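Local coordinates for cellulosome protein dockerin type I (Clostridium thermocellum, PDB 2WZ8), which probably binds carbohydrate as a family 35 carbohydrate-binding module of a cellulosomal protein, in a beta-sandwich domain that also carries a calcium ion, at residues F68-V73 and R106-Y111; N46-F51 and T126-N131; G60-V65 and V118-G123. One frame throughout, in Å; residues are numbered along the deposited sequence. Where two conformers were deposited one is given.

Interaction 1 (F68-V73 and R106-Y111); sequences FANAEV and RGWNTY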
loop_
_atom_site.group_PDB
_atom_site.type_symbol
_atom_site.label_atom_id
_atom_site.label_comp_id
_atom_site.label_asym_id
_atom_site.label_seq_id
_atom_site.Cartn_x
_atom_site.Cartn_y
_atom_site.Cartn_z
ATOM N N PHE A 68 1.861 -3.207 6.720
ATOM C CA PHE A 68 1.472 -4.311 5.827
ATOM C C PHE A 68 1.627 -5.667 6.503
ATOM O O PHE A 68 2.354 -5.791 7.503
ATOM C CB PHE A 68 2.314 -4.254 4.531
ATOM C CG PHE A 68 3.754 -4.642 4.737
ATOM C CD1 PHE A 68 4.167 -5.950 4.550
ATOM C CD2 PHE A 68 4.668 -3.710 5.209
ATOM C CE1 PHE A 68 5.454 -6.340 4.801
ATOM C CE2 PHE A 68 5.962 -4.100 5.494
ATOM C CZ PHE A 68 6.358 -5.412 5.274
ATOM N N ALA A 69 0.989 -6.679 5.899
ATOM C CA ALA A 69 1.190 -8.081 6.274
ATOM C C ALA A 69 1.556 -8.882 5.040
ATOM O O ALA A 69 1.044 -8.640 3.969
ATOM C CB ALA A 69 -0.022 -8.654 6.988
ATOM N N ASN A 70 2.441 -9.849 5.232
ATOM C CA ASN A 70 2.865 -10.748 4.162
ATOM C C ASN A 70 3.361 -12.058 4.748
ATOM O O ASN A 70 4.444 -12.089 5.307
ATOM C CB ASN A 70 3.994 -10.137 3.311
ATOM C CG ASN A 70 4.656 -11.182 2.401
ATOM O OD1 ASN A 70 4.020 -12.186 2.051
ATOM N ND2 ASN A 70 5.917 -10.969 2.050
ATOM N N ALA A 71 2.580 -13.140 4.599
ATOM C CA ALA A 71 2.974 -14.469 5.109
ATOM C C ALA A 71 3.086 -15.504 4.014
ATOM O O ALA A 71 2.942 -16.698 4.272
ATOM C CB ALA A 71 2.022 -14.949 6.225
ATOM N N GLU A 72 3.359 -15.046 2.804
ATOM C CA GLU A 72 3.508 -15.955 1.664
ATOM C C GLU A 72 4.689 -16.902 1.845
ATOM O O GLU A 72 5.779 -16.513 2.261
ATOM C CB GLU A 72 3.655 -15.187 0.355
ATOM C CG GLU A 72 3.585 -16.109 -0.861
ATOM C CD GLU A 72 3.507 -15.410 -2.155
ATOM O OE1 GLU A 72 2.853 -14.361 -2.261
ATOM O OE2 GLU A 72 4.072 -15.982 -3.134
ATOM N N VAL A 73 4.471 -18.160 1.462
ATOM C CA VAL A 73 5.566 -19.131 1.408
ATOM C C VAL A 73 5.602 -19.795 0.032
ATOM O O VAL A 73 4.599 -19.824 -0.686
ATOM C CB VAL A 73 5.452 -20.211 2.483
ATOM C CG1 VAL A 73 5.358 -19.585 3.866
ATOM C CG2 VAL A 73 4.264 -21.097 2.208
ATOM N N ARG A 106 5.409 -13.175 8.446
ATOM C CA ARG A 106 5.232 -14.561 8.949
ATOM C C ARG A 106 3.832 -14.918 9.479
ATOM O O ARG A 106 3.575 -16.044 9.899
ATOM C CB ARG A 106 6.278 -14.903 10.018
ATOM C CG ARG A 106 7.692 -14.953 9.524
ATOM C CD ARG A 106 8.705 -15.333 10.655
ATOM N NE ARG A 106 10.017 -15.549 10.078
ATOM C CZ ARG A 106 10.428 -16.694 9.555
ATOM N NH1 ARG A 106 9.607 -17.731 9.517
ATOM N NH2 ARG A 106 11.647 -16.785 9.029
ATOM N N GLY A 107 2.940 -13.967 9.404
ATOM C CA GLY A 107 1.550 -14.121 9.742
ATOM C C GLY A 107 0.677 -13.125 9.061
ATOM O O GLY A 107 1.023 -11.955 8.972
ATOM N N TRP A 108 -0.488 -13.564 8.621
ATOM C CA TRP A 108 -1.412 -12.645 7.920
ATOM C C TRP A 108 -2.057 -11.613 8.828
ATOM O O TRP A 108 -2.584 -10.608 8.348
ATOM C CB TRP A 108 -2.461 -13.410 7.085
ATOM C CG TRP A 108 -1.848 -14.170 6.001
ATOM C CD1 TRP A 108 -1.687 -15.524 5.927
ATOM C CD2 TRP A 108 -1.257 -13.637 4.813
ATOM N NE1 TRP A 108 -1.004 -15.854 4.798
ATOM C CE2 TRP A 108 -0.719 -14.711 4.095
ATOM C CE3 TRP A 108 -1.084 -12.342 4.316
ATOM C CZ2 TRP A 108 -0.097 -14.553 2.849
ATOM C CZ3 TRP A 108 -0.433 -12.183 3.107
ATOM C CH2 TRP A 108 0.057 -13.279 2.389
ATOM N N ASN A 109 -1.955 -11.831 10.136
ATOM C CA ASN A 109 -2.434 -10.879 11.123
ATOM C C ASN A 109 -1.295 -10.169 11.853
ATOM O O ASN A 109 -1.493 -9.539 12.864
ATOM C CB ASN A 109 -3.353 -11.555 12.134
ATOM C CG ASN A 109 -2.644 -12.615 12.949
ATOM O OD1 ASN A 109 -1.505 -12.997 12.657
ATOM N ND2 ASN A 109 -3.320 -13.108 13.976
ATOM N N THR A 110 -0.108 -10.265 11.294
ATOM C CA THR A 110 1.084 -9.634 11.868
ATOM C C THR A 110 1.505 -8.520 10.915
ATOM O O THR A 110 1.963 -8.773 9.779
ATOM C CB THR A 110 2.247 -10.629 12.015
ATOM O OG1 THR A 110 1.814 -11.740 12.817
ATOM C CG2 THR A 110 3.472 -9.973 12.636
ATOM N N TYR A 111 1.339 -7.302 11.406
ATOM C CA TYR A 111 1.547 -6.081 10.631
ATOM C C TYR A 111 2.824 -5.373 11.056
ATOM O O TYR A 111 3.030 -5.111 12.236
ATOM C CB TYR A 111 0.349 -5.121 10.762
ATOM C CG TYR A 111 -0.918 -5.723 10.220
ATOM C CD1 TYR A 111 -1.267 -5.584 8.881
ATOM C CD2 TYR A 111 -1.781 -6.426 11.036
ATOM C CE1 TYR A 111 -2.413 -6.148 8.367
ATOM C CE2 TYR A 111 -2.934 -7.016 10.519
ATOM C CZ TYR A 111 -3.260 -6.852 9.183
ATOM O OH TYR A 111 -4.411 -7.445 8.681
HETATM O O HOH W 1 0.765 -18.088 3.495
#

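Interaction 2 (N46-F51 and T126-N131); sequences NNYLQF and TIRFYN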
loop_
_atom_site.group_PDB
_atom_site.type_symbol
_atom_site.label_atom_id
_atom_site.label_comp_id
_atom_site.label_asym_id
_atom_site.label_seq_id
_atom_site.Cartn_x
_atom_site.Cartn_y
_atom_site.Cartn_z
ATOM N N ASN A 46 -5.477 -4.440 -12.758
ATOM C CA ASN A 46 -6.815 -3.904 -12.500
ATOM C C ASN A 46 -7.234 -4.089 -11.038
ATOM O O ASN A 46 -8.181 -3.470 -10.589
ATOM C CB ASN A 46 -7.845 -4.511 -13.448
ATOM C CG ASN A 46 -7.761 -6.036 -13.506
ATOM O OD1 ASN A 46 -8.774 -6.715 -13.442
ATOM N ND2 ASN A 46 -6.546 -6.577 -13.625
ATOM N N ASN A 47 -6.491 -4.910 -10.307
ATOM C CA ASN A 47 -6.823 -5.232 -8.897
ATOM C C ASN A 47 -5.962 -4.410 -7.957
ATOM O O ASN A 47 -5.001 -4.904 -7.366
ATOM C CB ASN A 47 -6.607 -6.712 -8.636
ATOM C CG ASN A 47 -7.259 -7.595 -9.673
ATOM O OD1 ASN A 47 -6.598 -8.428 -10.282
ATOM N ND2 ASN A 47 -8.518 -7.391 -9.896
ATOM N N TYR A 48 -6.282 -3.130 -7.903
ATOM C CA TYR A 48 -5.387 -2.119 -7.277
ATOM C C TYR A 48 -6.036 -1.434 -6.070
ATOM O O TYR A 48 -7.247 -1.463 -5.891
ATOM C CB TYR A 48 -4.956 -1.076 -8.316
ATOM C CG TYR A 48 -6.041 -0.194 -8.830
ATOM C CD1 TYR A 48 -6.488 0.896 -8.101
ATOM C CD2 TYR A 48 -6.676 -0.466 -10.029
ATOM C CE1 TYR A 48 -7.477 1.723 -8.568
ATOM C CE2 TYR A 48 -7.694 0.355 -10.489
ATOM C CZ TYR A 48 -8.092 1.442 -9.767
ATOM O OH TYR A 48 -9.107 2.274 -10.244
ATOM N N LEU A 49 -5.182 -0.804 -5.268
ATOM C CA LEU A 49 -5.577 0.081 -4.188
ATOM C C LEU A 49 -4.995 1.448 -4.486
ATOM O O LEU A 49 -3.782 1.578 -4.620
ATOM C CB LEU A 49 -4.993 -0.412 -2.854
ATOM C CG LEU A 49 -5.050 0.497 -1.627
ATOM C CD1 LEU A 49 -6.473 0.976 -1.303
ATOM C CD2 LEU A 49 -4.332 -0.130 -0.405
ATOM N N GLN A 50 -5.850 2.435 -4.596
ATOM C CA GLN A 50 -5.401 3.808 -4.742
ATOM C C GLN A 50 -5.837 4.692 -3.620
ATOM O O GLN A 50 -7.011 4.867 -3.376
ATOM C CB GLN A 50 -5.870 4.384 -6.077
ATOM C CG GLN A 50 -5.410 5.807 -6.321
ATOM C CD GLN A 50 -5.675 6.244 -7.724
ATOM O OE1 GLN A 50 -5.115 5.664 -8.673
ATOM N NE2 GLN A 50 -6.531 7.254 -7.889
ATOM N N PHE A 51 -4.838 5.311 -2.990
ATOM C CA PHE A 51 -5.034 6.360 -1.998
ATOM C C PHE A 51 -5.227 7.638 -2.761
ATOM O O PHE A 51 -4.392 8.045 -3.560
ATOM C CB PHE A 51 -3.805 6.513 -1.077
ATOM C CG PHE A 51 -3.587 5.350 -0.146
ATOM C CD1 PHE A 51 -4.073 5.408 1.176
ATOM C CD2 PHE A 51 -2.952 4.210 -0.565
ATOM C CE1 PHE A 51 -3.876 4.371 2.060
ATOM C CE2 PHE A 51 -2.762 3.159 0.289
ATOM C CZ PHE A 51 -3.231 3.234 1.642
ATOM N N THR A 126 -2.163 11.291 -5.542
ATOM C CA THR A 126 -2.630 9.890 -5.521
ATOM C C THR A 126 -1.436 8.977 -5.380
ATOM O O THR A 126 -0.337 9.235 -5.884
ATOM C CB THR A 126 -3.435 9.540 -6.768
ATOM O OG1 THR A 126 -2.568 9.564 -7.912
ATOM C CG2 THR A 126 -4.599 10.489 -6.937
ATOM N N ILE A 127 -1.670 7.867 -4.690
ATOM C CA ILE A 127 -0.687 6.804 -4.591
ATOM C C ILE A 127 -1.373 5.464 -4.807
ATOM O O ILE A 127 -2.241 5.105 -4.040
ATOM C CB ILE A 127 0.092 6.805 -3.229
ATOM C CG1 ILE A 127 0.660 8.203 -2.888
ATOM C CG2 ILE A 127 1.169 5.740 -3.255
ATOM C CD1 ILE A 127 1.327 8.332 -1.497
ATOM N N ARG A 128 -0.989 4.771 -5.873
ATOM C CA ARG A 128 -1.566 3.451 -6.246
ATOM C C ARG A 128 -0.582 2.340 -6.034
ATOM O O ARG A 128 0.570 2.385 -6.454
ATOM C CB ARG A 128 -2.004 3.483 -7.720
ATOM C CG ARG A 128 -2.743 2.212 -8.136
ATOM C CD ARG A 128 -3.231 2.200 -9.586
ATOM N NE ARG A 128 -4.239 3.216 -9.841
ATOM C CZ ARG A 128 -5.023 3.249 -10.902
ATOM N NH1 ARG A 128 -4.904 2.299 -11.830
ATOM N NH2 ARG A 128 -5.906 4.206 -11.033
ATOM N N PHE A 129 -1.113 1.283 -5.441
ATOM C CA PHE A 129 -0.433 0.029 -5.150
ATOM C C PHE A 129 -1.087 -1.049 -6.024
ATOM O O PHE A 129 -2.311 -1.207 -6.071
ATOM C CB PHE A 129 -0.654 -0.341 -3.673
ATOM C CG PHE A 129 0.083 0.542 -2.688
ATOM C CD1 PHE A 129 1.205 0.064 -2.022
ATOM C CD2 PHE A 129 -0.387 1.772 -2.365
ATOM C CE1 PHE A 129 1.855 0.862 -1.073
ATOM C CE2 PHE A 129 0.285 2.601 -1.474
ATOM C CZ PHE A 129 1.387 2.118 -0.800
ATOM N N TYR A 130 -0.249 -1.753 -6.769
ATOM C CA TYR A 130 -0.728 -2.849 -7.616
ATOM C C TYR A 130 0.365 -3.850 -7.920
ATOM O O TYR A 130 1.536 -3.588 -7.682
ATOM C CB TYR A 130 -1.273 -2.273 -8.941
ATOM C CG TYR A 130 -0.260 -1.614 -9.873
ATOM C CD1 TYR A 130 0.289 -2.336 -10.911
ATOM C CD2 TYR A 130 0.144 -0.288 -9.717
ATOM C CE1 TYR A 130 1.181 -1.756 -11.766
ATOM C CE2 TYR A 130 1.062 0.292 -10.577
ATOM C CZ TYR A 130 1.579 -0.446 -11.587
ATOM O OH TYR A 130 2.482 0.132 -12.485
ATOM N N ASN A 131 -0.019 -4.999 -8.448
ATOM C CA ASN A 131 0.957 -5.921 -9.004
ATOM C C ASN A 131 0.341 -6.531 -10.249
ATOM O O ASN A 131 -0.676 -7.209 -10.173
ATOM C CB ASN A 131 1.348 -6.981 -7.951
ATOM C CG ASN A 131 2.439 -7.908 -8.428
ATOM O OD1 ASN A 131 2.514 -8.228 -9.614
ATOM N ND2 ASN A 131 3.241 -8.427 -7.493
HETATM O O HOH W 2 -2.817 -5.239 -8.841
#

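Interaction 3 (G60-V65 and V118-G123); sequences GTYRMV and VYLNAG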
loop_
_atom_site.group_PDB
_atom_site.type_symbol
_atom_site.label_atom_id
_atom_site.label_comp_id
_atom_site.label_asym_id
_atom_site.label_seq_id
_atom_site.Cartn_x
_atom_site.Cartn_y
_atom_site.Cartn_z
ATOM N N GLY A 60 8.147 17.881 -2.840
ATOM C CA GLY A 60 9.392 17.265 -2.372
ATOM C C GLY A 60 9.276 15.788 -2.160
ATOM O O GLY A 60 8.274 15.181 -2.427
ATOM N N THR A 61 10.380 15.236 -1.732
ATOM C CA THR A 61 10.458 13.808 -1.405
ATOM C C THR A 61 10.078 13.608 0.060
ATOM O O THR A 61 10.568 14.289 0.988
ATOM C CB THR A 61 11.860 13.230 -1.716
ATOM O OG1 THR A 61 12.121 13.363 -3.122
ATOM C CG2 THR A 61 11.954 11.773 -1.290
ATOM N N TYR A 62 9.162 12.658 0.248
ATOM C CA TYR A 62 8.664 12.307 1.567
ATOM C C TYR A 62 8.933 10.847 1.819
ATOM O O TYR A 62 9.060 10.045 0.891
ATOM C CB TYR A 62 7.157 12.565 1.656
ATOM C CG TYR A 62 6.819 14.027 1.614
ATOM C CD1 TYR A 62 6.519 14.721 2.781
ATOM C CD2 TYR A 62 6.807 14.735 0.404
ATOM C CE1 TYR A 62 6.232 16.073 2.757
ATOM C CE2 TYR A 62 6.514 16.083 0.377
ATOM C CZ TYR A 62 6.214 16.743 1.551
ATOM O OH TYR A 62 5.924 18.089 1.571
ATOM N N ARG A 63 8.908 10.496 3.085
ATOM C CA ARG A 63 8.985 9.086 3.481
ATOM C C ARG A 63 7.574 8.581 3.696
ATOM O O ARG A 63 6.828 9.111 4.525
ATOM C CB ARG A 63 9.805 8.944 4.760
ATOM C CG ARG A 63 11.284 9.070 4.482
ATOM C CD ARG A 63 12.131 8.790 5.715
ATOM N NE ARG A 63 11.896 9.782 6.761
ATOM C CZ ARG A 63 11.072 9.619 7.796
ATOM N NH1 ARG A 63 10.383 8.480 7.935
ATOM N NH2 ARG A 63 10.931 10.599 8.692
ATOM N N MET A 64 7.242 7.532 2.966
ATOM C CA MET A 64 5.949 6.859 3.104
ATOM C C MET A 64 6.177 5.576 3.893
ATOM O O MET A 64 6.901 4.656 3.473
ATOM C CB MET A 64 5.348 6.514 1.747
ATOM C CG MET A 64 4.042 5.738 1.879
ATOM S SD MET A 64 3.206 5.425 0.303
ATOM C CE MET A 64 4.374 4.394 -0.591
ATOM N N VAL A 65 5.599 5.555 5.074
ATOM C CA VAL A 65 5.690 4.402 5.949
ATOM C C VAL A 65 4.461 3.525 5.672
ATOM O O VAL A 65 3.319 3.946 5.891
ATOM C CB VAL A 65 5.666 4.805 7.449
ATOM C CG1 VAL A 65 5.873 3.540 8.330
ATOM C CG2 VAL A 65 6.714 5.867 7.764
ATOM N N VAL A 118 8.852 8.752 -1.693
ATOM C CA VAL A 118 7.953 9.178 -2.750
ATOM C C VAL A 118 8.097 10.681 -2.996
ATOM O O VAL A 118 8.217 11.451 -2.057
ATOM C CB VAL A 118 6.479 8.815 -2.429
ATOM C CG1 VAL A 118 6.288 7.291 -2.439
ATOM C CG2 VAL A 118 5.984 9.444 -1.112
ATOM N N TYR A 119 8.040 11.072 -4.267
ATOM C CA TYR A 119 8.025 12.484 -4.640
ATOM C C TYR A 119 6.583 12.932 -4.827
ATOM O O TYR A 119 5.837 12.380 -5.653
ATOM C CB TYR A 119 8.830 12.767 -5.930
ATOM C CG TYR A 119 8.961 14.260 -6.151
ATOM C CD1 TYR A 119 10.004 14.966 -5.582
ATOM C CD2 TYR A 119 8.002 14.958 -6.862
ATOM C CE1 TYR A 119 10.132 16.305 -5.768
ATOM C CE2 TYR A 119 8.108 16.335 -7.033
ATOM C CZ TYR A 119 9.164 16.987 -6.455
ATOM O OH TYR A 119 9.320 18.356 -6.640
ATOM N N LEU A 120 6.204 13.931 -4.020
ATOM C CA LEU A 120 4.864 14.475 -4.016
ATOM C C LEU A 120 4.845 15.930 -4.416
ATOM O O LEU A 120 5.787 16.674 -4.184
ATOM C CB LEU A 120 4.251 14.330 -2.625
ATOM C CG LEU A 120 4.154 12.892 -2.088
ATOM C CD1 LEU A 120 3.636 12.894 -0.636
ATOM C CD2 LEU A 120 3.342 11.976 -2.995
ATOM N N ASN A 121 3.744 16.310 -5.040
ATOM C CA ASN A 121 3.448 17.723 -5.347
ATOM C C ASN A 121 2.780 18.413 -4.153
ATOM O O ASN A 121 2.142 17.760 -3.339
ATOM C CB ASN A 121 2.515 17.841 -6.544
ATOM C CG ASN A 121 3.070 17.204 -7.792
ATOM O OD1 ASN A 121 4.238 17.357 -8.107
ATOM N ND2 ASN A 121 2.226 16.432 -8.489
ATOM N N ALA A 122 2.905 19.736 -4.053
ATOM C CA ALA A 122 2.066 20.474 -3.112
ATOM C C ALA A 122 0.596 20.223 -3.442
ATOM O O ALA A 122 0.211 20.245 -4.606
ATOM C CB ALA A 122 2.380 21.975 -3.168
ATOM N N GLY A 123 -0.214 20.022 -2.407
ATOM C CA GLY A 123 -1.630 19.737 -2.565
ATOM C C GLY A 123 -1.915 18.249 -2.498
ATOM O O GLY A 123 -1.220 17.471 -1.819
#

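Interaction 1 (F68-V73 and R106-Y111)
Trp108 lies across the backbone of Ala71, and this flat contact is a major part of the meeting of 68-73 with 106-111. The Ala71 methyl sits over the face of the five-membered ring, its CB 3.5 Å from that ring's centroid, a well-placed CH-pi contact. Farther along the indole, Ala71 N rests above the six-membered part, 3.4 Å from Trp108 CH2, while Glu72 N approaches Trp108 CZ2 obliquely. With CG anti to its own carbonyl carbon (chi1 -64°), the indole turns toward 68-73 and covers Ala71. A second, off-centre CH-pi contact brings Ala69 CB within 3.7 Å of Tyr111 CE1.

The two segments belong to the loop-rich end of a beta-sandwich of the jelly-roll type: 68-73 runs out of strand 60-69, and the loop segment 106-111 leads into the neighbouring strand 112-120. In related modules such loops commonly contribute to the sugar site, and an indole lying flat and largely exposed is consistent with that role, although no sugar is bound here.

Polar contacts between the segments are sparse. Arg106 N gives a weak hydrogen bond to Asn70 O, and a water bridges by donating to Ala71 O at 2.7 Å and accepting from Trp108 NE1 at 3.1 Å. Within each segment the bends are better fixed. Asn70 OD1 accepts from Glu72 N at 3.0 Å in an Asx turn, the donor standing above the carbonyl plane, and Gly107 to Thr110 form a type I turn. From outside, Thr105 OG1 hydrogen-bonds to Asn70 N, Gly107 O and Thr110 O, and Arg86 forms a salt bridge with Glu72 OE1.

Interaction 2 (N46-F51 and T126-N131)
Gln50 OE1 is gripped side-on by Arg128, whose NE and NH2 both donate to this one oxygen; each of the two bonds, NE to OE1 and NH2 to OE1, is 2.9 Å long. The residues form a non-hydrogen-bonded pair of antiparallel strands 49-56 and 123-130, neighbours in the five-stranded sheet of the beta-sandwich. Gln50 OE1 stays close to the guanidinium plane, but NH2 stands well above the amide's carbonyl plane. The other amide atom, Gln50 NE2, is held by Asn52. A bend at chi3 (-65°) lays the guanidinium flat on Tyr48, with Arg128 CZ 3.7 Å from the ring centroid and the planes 1° apart: a cation-pi stack fixed in rotation by the glutamine.

Either side of this pair the backbones bond reciprocally, Leu49 with Phe129 and Phe51 with Ile127; the bond from Phe129 N to Leu49 O is 2.8 Å long and almost straight. These four residues point to the other face, into the sandwich core, where Ile144 of the second sheet meets Phe51 and Phe129. There the two phenylalanine rings meet obliquely, Phe51 CE2 lying 3.6 Å from Phe129 CE2.

Interaction 3 (G60-V65 and V118-G123)
This is an antiparallel strand pairing at the margin of the four-stranded sheet of the sandwich, where strand 60-69 lies beside the outermost strand 112-120. Gly60 with Leu120 and Tyr62 with Val118 are hydrogen-bonded pairs, each closed by two nearly straight N-H...O bonds; the bond from Tyr62 N to Val118 O is 2.8 Å. Between them Thr61 and Tyr119 make the non-hydrogen-bonded pair. On their face the Tyr119 ring, its CG anti to the backbone N (chi1 -171°), swings across to cover Gly60: CE1 is 3.6 Å from Gly60 CA, Gly60 O lies over the ring face toward its rim, and Thr61 OG1 stands at the edge.

The opposite face is largely apolar and looks into the core; its one hydroxyl among these contacts, Tyr62 OH, is hydrogen-bonded to Gln58 O. Tyr62 CD2 packs on Leu120 CD1 at 3.8 Å, the side chains crossing at about a right angle. Met64 CE reaches Val118 CG1 at 3.9 Å. Val92 of the facing sheet touches both Val118 and Leu120. Specific bonding across the contact is thus all main-chain, which sets the register, whereas the side chains add van der Waals contacts on both faces, aliphatic and aromatic inside and Tyr119 over the glycine outside.

The three contacts sample both sheets of one sandwich, interaction 2 nearest the middle and interactions 1 and 3 toward opposite ends, each partly buried. Interactions 1 and 3 share strand 60-69, their centres about 26 Å apart: interaction 3 is a short, strongly twisted antiparallel ladder, while interaction 1 lies in the loops, where backbone pairing gives way to aromatic faces, a water and turns. Interaction 2, in the other sheet, meets interaction 3 through the core, where Met64 CE lies 3.8 Å from Phe129 CZ and Met64 SD touches Ile127 CD1. Both ladders have one buried, largely apolar face, but their outer faces differ: interaction 2 bears a charged stack, whereas interaction 3 has a tyrosine over glycine.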